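Local coordinates for probable CoA-transferase alpha subunit (Rhodococcus jostii, PDB 6COJ), which is probably the alpha subunit of a CoA-transferase family enzyme and binds a coenzyme A thioester, at residues V81-Y86 with G149-T154; F254-A257 with G262-E265; E265-H270 with A286-G291. The protein carries 1 engineered substitution. One frame throughout, in Å; residues are numbered along the deposited sequence.

Interaction 1: residues V81-Y86 with G149-T154; sequences VTKAYY and GDELRT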
# COMPACT_ATOMS: atom_id res chain seq x y z
N VAL A 81 10.51 -27.45 10.07
CA VAL A 81 9.53 -26.97 9.10
C VAL A 81 8.71 -28.15 8.61
O VAL A 81 9.25 -29.15 8.12
CB VAL A 81 10.21 -26.25 7.93
CG1 VAL A 81 9.16 -25.72 6.95
CG2 VAL A 81 11.09 -25.13 8.44
N THR A 82 7.39 -28.04 8.74
CA THR A 82 6.46 -29.00 8.18
C THR A 82 5.89 -28.53 6.85
O THR A 82 5.73 -29.32 5.92
CB THR A 82 5.30 -29.24 9.16
OG1 THR A 82 5.82 -29.81 10.37
CG2 THR A 82 4.26 -30.19 8.58
N LYS A 83 5.57 -27.24 6.76
CA LYS A 83 4.92 -26.68 5.59
C LYS A 83 5.50 -25.28 5.39
O LYS A 83 5.80 -24.58 6.36
CB LYS A 83 3.41 -26.61 5.82
CG LYS A 83 2.58 -26.26 4.60
CD LYS A 83 1.10 -26.43 4.90
CE LYS A 83 0.24 -26.16 3.67
NZ LYS A 83 -1.23 -26.19 3.96
N ALA A 84 5.69 -24.90 4.13
CA ALA A 84 6.30 -23.61 3.83
C ALA A 84 5.53 -22.91 2.73
O ALA A 84 5.26 -23.50 1.68
CB ALA A 84 7.78 -23.77 3.45
N TYR A 85 5.18 -21.64 2.98
CA TYR A 85 4.58 -20.74 2.01
C TYR A 85 5.64 -19.70 1.66
O TYR A 85 6.10 -18.97 2.55
CB TYR A 85 3.40 -20.02 2.65
CG TYR A 85 2.19 -20.88 2.97
CD1 TYR A 85 2.19 -21.74 4.06
CD2 TYR A 85 1.05 -20.82 2.18
CE1 TYR A 85 1.08 -22.52 4.35
CE2 TYR A 85 -0.07 -21.59 2.47
CZ TYR A 85 -0.04 -22.45 3.56
OH TYR A 85 -1.13 -23.23 3.87
N TYR A 86 6.03 -19.61 0.38
CA TYR A 86 7.13 -18.72 0.03
C TYR A 86 7.02 -18.32 -1.43
O TYR A 86 6.47 -19.06 -2.25
CB TYR A 86 8.50 -19.38 0.29
CG TYR A 86 8.65 -20.71 -0.44
CD1 TYR A 86 8.24 -21.90 0.15
CD2 TYR A 86 9.15 -20.76 -1.74
CE1 TYR A 86 8.35 -23.11 -0.52
CE2 TYR A 86 9.24 -21.97 -2.42
CZ TYR A 86 8.83 -23.12 -1.81
OH TYR A 86 8.92 -24.32 -2.47
N GLY A 149 -3.26 -26.92 -5.26
CA GLY A 149 -4.51 -27.64 -5.45
C GLY A 149 -5.71 -26.83 -4.98
O GLY A 149 -5.80 -25.62 -5.21
N ASP A 150 -6.62 -27.51 -4.27
CA ASP A 150 -7.88 -26.88 -3.87
C ASP A 150 -7.71 -25.86 -2.74
O ASP A 150 -8.69 -25.20 -2.39
CB ASP A 150 -8.92 -27.94 -3.50
CG ASP A 150 -10.33 -27.36 -3.41
OD1 ASP A 150 -10.75 -26.66 -4.35
OD2 ASP A 150 -11.01 -27.60 -2.39
N GLU A 151 -6.51 -25.72 -2.18
CA GLU A 151 -6.27 -24.64 -1.23
C GLU A 151 -6.24 -23.27 -1.91
O GLU A 151 -6.39 -22.25 -1.23
CB GLU A 151 -4.95 -24.88 -0.47
CG GLU A 151 -4.78 -23.98 0.75
CD GLU A 151 -3.50 -24.23 1.54
OE1 GLU A 151 -2.92 -25.33 1.45
OE2 GLU A 151 -3.10 -23.30 2.27
N LEU A 152 -6.04 -23.23 -3.23
CA LEU A 152 -6.01 -21.99 -3.99
C LEU A 152 -7.14 -22.04 -5.01
O LEU A 152 -7.10 -22.84 -5.95
CB LEU A 152 -4.66 -21.80 -4.69
CG LEU A 152 -4.44 -20.45 -5.37
CD1 LEU A 152 -4.42 -19.33 -4.34
CD2 LEU A 152 -3.15 -20.48 -6.17
N ARG A 153 -8.14 -21.19 -4.82
CA ARG A 153 -9.32 -21.12 -5.66
C ARG A 153 -9.34 -19.79 -6.42
O ARG A 153 -8.59 -18.87 -6.12
CB ARG A 153 -10.60 -21.28 -4.82
CG ARG A 153 -10.69 -22.65 -4.15
CD ARG A 153 -11.80 -22.73 -3.12
NE ARG A 153 -11.87 -24.09 -2.58
CZ ARG A 153 -12.63 -24.47 -1.56
NH1 ARG A 153 -13.41 -23.60 -0.93
NH2 ARG A 153 -12.60 -25.74 -1.15
N THR A 154 -10.22 -19.71 -7.42
CA THR A 154 -10.40 -18.48 -8.17
C THR A 154 -11.62 -17.72 -7.66
O THR A 154 -12.43 -18.23 -6.89
CB THR A 154 -10.55 -18.75 -9.66
OG1 THR A 154 -11.69 -19.59 -9.89
CG2 THR A 154 -9.30 -19.42 -10.21

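Interaction 2: residues F254-A257 with G262-E265; sequences FTLA and GRDE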
# COMPACT_ATOMS: atom_id res chain seq x y z
N PHE A 254 23.96 -13.55 9.27
CA PHE A 254 24.88 -13.03 8.25
C PHE A 254 24.22 -12.36 7.05
O PHE A 254 24.86 -12.22 6.00
CB PHE A 254 25.78 -14.18 7.76
CG PHE A 254 25.05 -15.47 7.51
CD1 PHE A 254 24.42 -15.72 6.29
CD2 PHE A 254 24.99 -16.45 8.49
CE1 PHE A 254 23.75 -16.92 6.07
CE2 PHE A 254 24.32 -17.66 8.27
CZ PHE A 254 23.70 -17.89 7.06
N THR A 255 22.96 -11.94 7.17
CA THR A 255 22.32 -11.21 6.09
C THR A 255 22.63 -9.71 6.22
O THR A 255 23.14 -9.24 7.24
CB THR A 255 20.81 -11.45 6.09
OG1 THR A 255 20.18 -10.87 7.25
CG2 THR A 255 20.54 -12.96 6.08
N LEU A 256 22.35 -8.96 5.16
CA LEU A 256 22.60 -7.51 5.22
C LEU A 256 21.54 -6.82 6.08
O LEU A 256 20.50 -7.38 6.41
CB LEU A 256 22.69 -6.90 3.81
CG LEU A 256 21.53 -7.03 2.82
CD1 LEU A 256 20.35 -6.14 3.20
CD2 LEU A 256 22.01 -6.68 1.41
N ALA A 257 21.79 -5.56 6.42
CA ALA A 257 20.87 -4.86 7.32
C ALA A 257 20.83 -3.36 7.02
O ALA A 257 21.08 -2.52 7.88
CB ALA A 257 21.21 -5.12 8.78
N GLY A 262 26.48 -4.47 5.67
CA GLY A 262 26.20 -5.32 4.53
C GLY A 262 26.23 -6.80 4.88
O GLY A 262 26.38 -7.20 6.04
N ARG A 263 26.05 -7.62 3.85
CA ARG A 263 26.07 -9.06 4.05
C ARG A 263 27.48 -9.54 4.35
O ARG A 263 28.45 -9.07 3.76
CB ARG A 263 25.54 -9.76 2.79
CG ARG A 263 25.46 -11.29 2.89
CD ARG A 263 24.84 -11.91 1.63
NE ARG A 263 23.51 -11.37 1.36
CZ ARG A 263 23.22 -10.53 0.37
NH1 ARG A 263 24.16 -10.15 -0.48
NH2 ARG A 263 21.98 -10.09 0.22
N ASP A 264 27.60 -10.49 5.27
CA ASP A 264 28.89 -11.14 5.52
C ASP A 264 29.02 -12.24 4.48
O ASP A 264 28.65 -13.39 4.71
CB ASP A 264 28.95 -11.69 6.94
CG ASP A 264 30.34 -12.19 7.30
OD1 ASP A 264 31.16 -12.46 6.40
OD2 ASP A 264 30.61 -12.31 8.51
N GLU A 265 29.54 -11.86 3.30
CA GLU A 265 29.56 -12.78 2.16
C GLU A 265 30.44 -13.99 2.44
O GLU A 265 30.07 -15.13 2.12
CB GLU A 265 30.05 -12.04 0.91
CG GLU A 265 29.18 -10.86 0.47
CD GLU A 265 27.91 -11.29 -0.22
OE1 GLU A 265 27.09 -10.41 -0.55
OE2 GLU A 265 27.73 -12.51 -0.43
O HOH W 1 25.79 -9.88 7.98

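Interaction 3: residues E265-H270 with A286-G291; sequences EKFQRH and ATYLSG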
# COMPACT_ATOMS: atom_id res chain seq x y z
N GLU A 265 29.54 -11.86 3.30
CA GLU A 265 29.56 -12.78 2.16
C GLU A 265 30.44 -13.99 2.44
O GLU A 265 30.07 -15.13 2.12
CB GLU A 265 30.05 -12.04 0.91
CG GLU A 265 29.18 -10.86 0.47
CD GLU A 265 27.91 -11.29 -0.22
OE1 GLU A 265 27.09 -10.41 -0.55
OE2 GLU A 265 27.73 -12.51 -0.43
N LYS A 266 31.62 -13.77 3.04
CA LYS A 266 32.51 -14.87 3.35
C LYS A 266 31.87 -15.85 4.32
O LYS A 266 32.01 -17.07 4.16
CB LYS A 266 33.83 -14.33 3.91
CG LYS A 266 34.80 -13.78 2.85
CD LYS A 266 34.56 -12.32 2.53
CE LYS A 266 34.79 -12.01 1.06
NZ LYS A 266 34.31 -10.66 0.64
N PHE A 267 31.15 -15.35 5.33
CA PHE A 267 30.54 -16.26 6.28
C PHE A 267 29.35 -16.98 5.67
O PHE A 267 29.12 -18.16 5.97
CB PHE A 267 30.13 -15.57 7.58
CG PHE A 267 29.78 -16.55 8.67
CD1 PHE A 267 30.79 -17.16 9.40
CD2 PHE A 267 28.47 -16.90 8.91
CE1 PHE A 267 30.48 -18.08 10.38
CE2 PHE A 267 28.16 -17.83 9.89
CZ PHE A 267 29.17 -18.43 10.62
N GLN A 268 28.56 -16.30 4.84
CA GLN A 268 27.46 -17.00 4.19
C GLN A 268 27.98 -18.13 3.31
O GLN A 268 27.40 -19.22 3.29
CB GLN A 268 26.59 -16.05 3.38
CG GLN A 268 25.45 -16.79 2.71
CD GLN A 268 24.41 -15.86 2.16
OE1 GLN A 268 23.52 -15.43 2.87
NE2 GLN A 268 24.51 -15.58 0.87
N ARG A 269 29.08 -17.90 2.60
CA ARG A 269 29.71 -18.98 1.84
C ARG A 269 30.10 -20.13 2.75
O ARG A 269 29.93 -21.30 2.38
CB ARG A 269 30.92 -18.46 1.06
CG ARG A 269 30.54 -17.74 -0.21
CD ARG A 269 31.74 -17.50 -1.10
NE ARG A 269 32.71 -16.60 -0.51
CZ ARG A 269 32.73 -15.28 -0.70
NH1 ARG A 269 31.79 -14.70 -1.45
NH2 ARG A 269 33.66 -14.55 -0.13
N HIS A 270 30.63 -19.84 3.94
CA HIS A 270 31.00 -20.89 4.88
C HIS A 270 29.78 -21.67 5.36
O HIS A 270 29.83 -22.90 5.48
CB HIS A 270 31.78 -20.30 6.06
CG HIS A 270 32.24 -21.31 7.06
ND1 HIS A 270 33.19 -22.26 6.77
CD2 HIS A 270 31.88 -21.51 8.35
CE1 HIS A 270 33.39 -23.02 7.83
NE2 HIS A 270 32.61 -22.58 8.80
N ALA A 286 28.85 -27.08 16.09
CA ALA A 286 29.66 -27.01 17.31
C ALA A 286 30.23 -25.61 17.51
O ALA A 286 30.28 -25.11 18.63
CB ALA A 286 30.78 -28.05 17.26
N THR A 287 30.67 -24.97 16.42
CA THR A 287 31.34 -23.68 16.55
C THR A 287 30.35 -22.52 16.68
O THR A 287 30.59 -21.59 17.46
CB THR A 287 32.28 -23.45 15.37
OG1 THR A 287 33.29 -24.46 15.34
CG2 THR A 287 32.96 -22.08 15.47
N TYR A 288 29.23 -22.56 15.95
CA TYR A 288 28.37 -21.39 15.82
C TYR A 288 26.99 -21.53 16.46
O TYR A 288 26.43 -20.52 16.88
CB TYR A 288 28.21 -20.99 14.35
CG TYR A 288 29.53 -20.66 13.71
CD1 TYR A 288 30.15 -19.44 13.96
CD2 TYR A 288 30.20 -21.59 12.93
CE1 TYR A 288 31.39 -19.15 13.42
CE2 TYR A 288 31.43 -21.31 12.38
CZ TYR A 288 32.02 -20.08 12.63
OH TYR A 288 33.26 -19.79 12.09
N LEU A 289 26.44 -22.74 16.55
CA LEU A 289 25.03 -22.89 16.90
C LEU A 289 24.80 -23.67 18.19
O LEU A 289 23.67 -24.09 18.45
CB LEU A 289 24.25 -23.53 15.74
CG LEU A 289 24.38 -22.86 14.37
CD1 LEU A 289 23.62 -23.65 13.30
CD2 LEU A 289 23.90 -21.42 14.42
N SER A 290 25.83 -23.87 19.01
CA SER A 290 25.69 -24.69 20.21
C SER A 290 25.75 -23.88 21.50
O SER A 290 25.75 -24.47 22.59
CB SER A 290 26.74 -25.80 20.21
OG SER A 290 26.54 -26.67 19.11
N GLY A 291 25.80 -22.56 21.41
CA GLY A 291 25.85 -21.68 22.56
C GLY A 291 24.82 -20.57 22.44
O GLY A 291 23.77 -20.73 21.82

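Interaction 1: residues V81-Y86 with G149-T154
E151 delivers its carboxylate to two side chains at once, K83 and Y85, and the contact illustrates how one anionic group can be divided between a charged and a neutral donor. The phenol of Y85 gives its hydrogen to E151 in a very short bond, OH to OE2 2.5 Å, received on the syn lone pair of OE2. That oxygen lies at the edge of the tyrosine ring and close to its plane, while the carboxylate plane is turned 68° from the ring. The other oxygen meets the ammonium: K83 NZ stands 3.1 Å from E151 OE1 in a salt bridge, again on the syn side but 24° out of the carboxylate plane. The ammonium also donates to its neighbour, with K83 NZ 3.0 Å from Y85 OH, which links the two donors, the phenol oxygen accepting from K83 and donating to E151.

Position in the strand makes the pairing possible. K83 and Y85 are two residues apart on strand 81-86, next to strand 62-65 in the parallel sheet, and both side chains rest on T63. With CG anti to the backbone N (chi1 -170°) and every later torsion extended, K83 reaches straight out to meet E151, an equally stretched chain coming from the opposite direction off the 3-10 turn that precedes strand 153-156. The backbones stay well separated, the nearest CA atoms being those of Y85 and E151 at 12.0 Å.

R113, on the adjoining strand 111-114, forms a second salt bridge to E151 OE1. Two cations and a phenol thus converge on one carboxylate, which probably keeps it ionised, and a polar bridge joins the parallel sheet to the approach to the small antiparallel sheet.

Interaction 2: residues F254-A257 with G262-E265
F254 and L256 meet G262, R263 and D264 where the chain doubles back in the loop between strand 244-247 and helix 265-274, and D264 is both the centre of an inverse gamma turn and the N-cap of that helix. Polar contact between the two arms is slight. D264 N gives a weak hydrogen bond to F254 O, 3.3 Å long, and a water helps to fill the seam, donating to T255 O at 2.8 Å and more weakly to G262 O. The cap itself is made by D264 OD1 on F267 N, while OD2 is held by H253.

Van der Waals contact does more. L256 CB sits 3.4 Å from R263 N, and R263 CG lies against F254 O. With its CG wedged between the backbone N and the carbonyl carbon (chi1 58°), L256 brings CD2 to 3.6 Å from R263 NH2, the two side chains crossing at a slant.

Charge organises the far end of R263. The bend at chi3 (-58°) turns the guanidinium toward the E265 carboxylate, where NH1 donates to E265 OE1 at 2.9 Å in a salt bridge, and NH2 donates to S43 O. An alanine in place of R263 would probably leave E265 without its ionic mate and S43 O without that donor, and would open a gap beside L256 CD2. NH1 meets OE1 in the guanidinium plane, on that oxygen's syn side.

Interaction 3: residues E265-H270 with A286-G291
F267 drives the edge of its ring into the face of Y288, a T-shaped pair that serves as a compact example of how aromatic residues fasten one helix to the next. The ring centroids are 4.7 Å apart and the planes stand at 76°. F267 CZ hangs 3.5 Å above the tyrosine plane, over the centre of the ring, while CE1 is displaced toward the phenol end and approaches Y288 CE1 to 3.3 Å. The opposite face of the Y288 ring is covered by the neighbouring T287, whose CG2 lies 3.5 Å above the plane, toward the rim, so that the tyrosine ring is sandwiched between a methyl group and an aromatic edge.

A looser aromatic contact flanks this pair. H270, one helical turn after F267 and on the same side of its helix, brings NE2 to 4.0 Å from Y288 CE2. The two side chains cross at about a right angle, with ring centroids 6.0 Å apart, and the cluster of three rings is completed from this side. Both helix 265-274 residues have CG anti to the backbone N (chi1 -167° in F267), which carries their rings toward Y288; F267 and Y288 hold the nearest CA atoms of the two segments, 11.0 Å apart.

The third C-terminal helix, 293-306, closes around the cluster: F303 meets F267 edge-to-face and also touches H270 and Y288, and V300 packs on F267.

No hydrogen bond links the two segments. Cohesion comes from dispersion and from the weakly positive C-H edge of F267 facing the electron-rich face of Y288, an attraction that depends on ring orientation and so probably helps to set how helix 265-274 lies against the end of helix 278-288.

In the fold
Interactions 2 and 3 form one continuous region, their centres 13 Å apart. They share E265, and F254 CD2 packs 3.5 Å from F267 CD2, so the capped loop passes directly into the C-terminal helices. Interaction 1 is remote, its centre about 30 Å from that of interaction 2 on the opposite side of the chain's centre, and about 32 Å from that of interaction 3. The bound coenzyme A thioester, contacted by W41, F88, Y97 and A117, is touched by neither interaction 1 nor interaction 2: the side chain of Y85 is about 14 Å from it and that of R263 about 12 Å. Y85 precedes the pocket residue F88 by three positions in the chain.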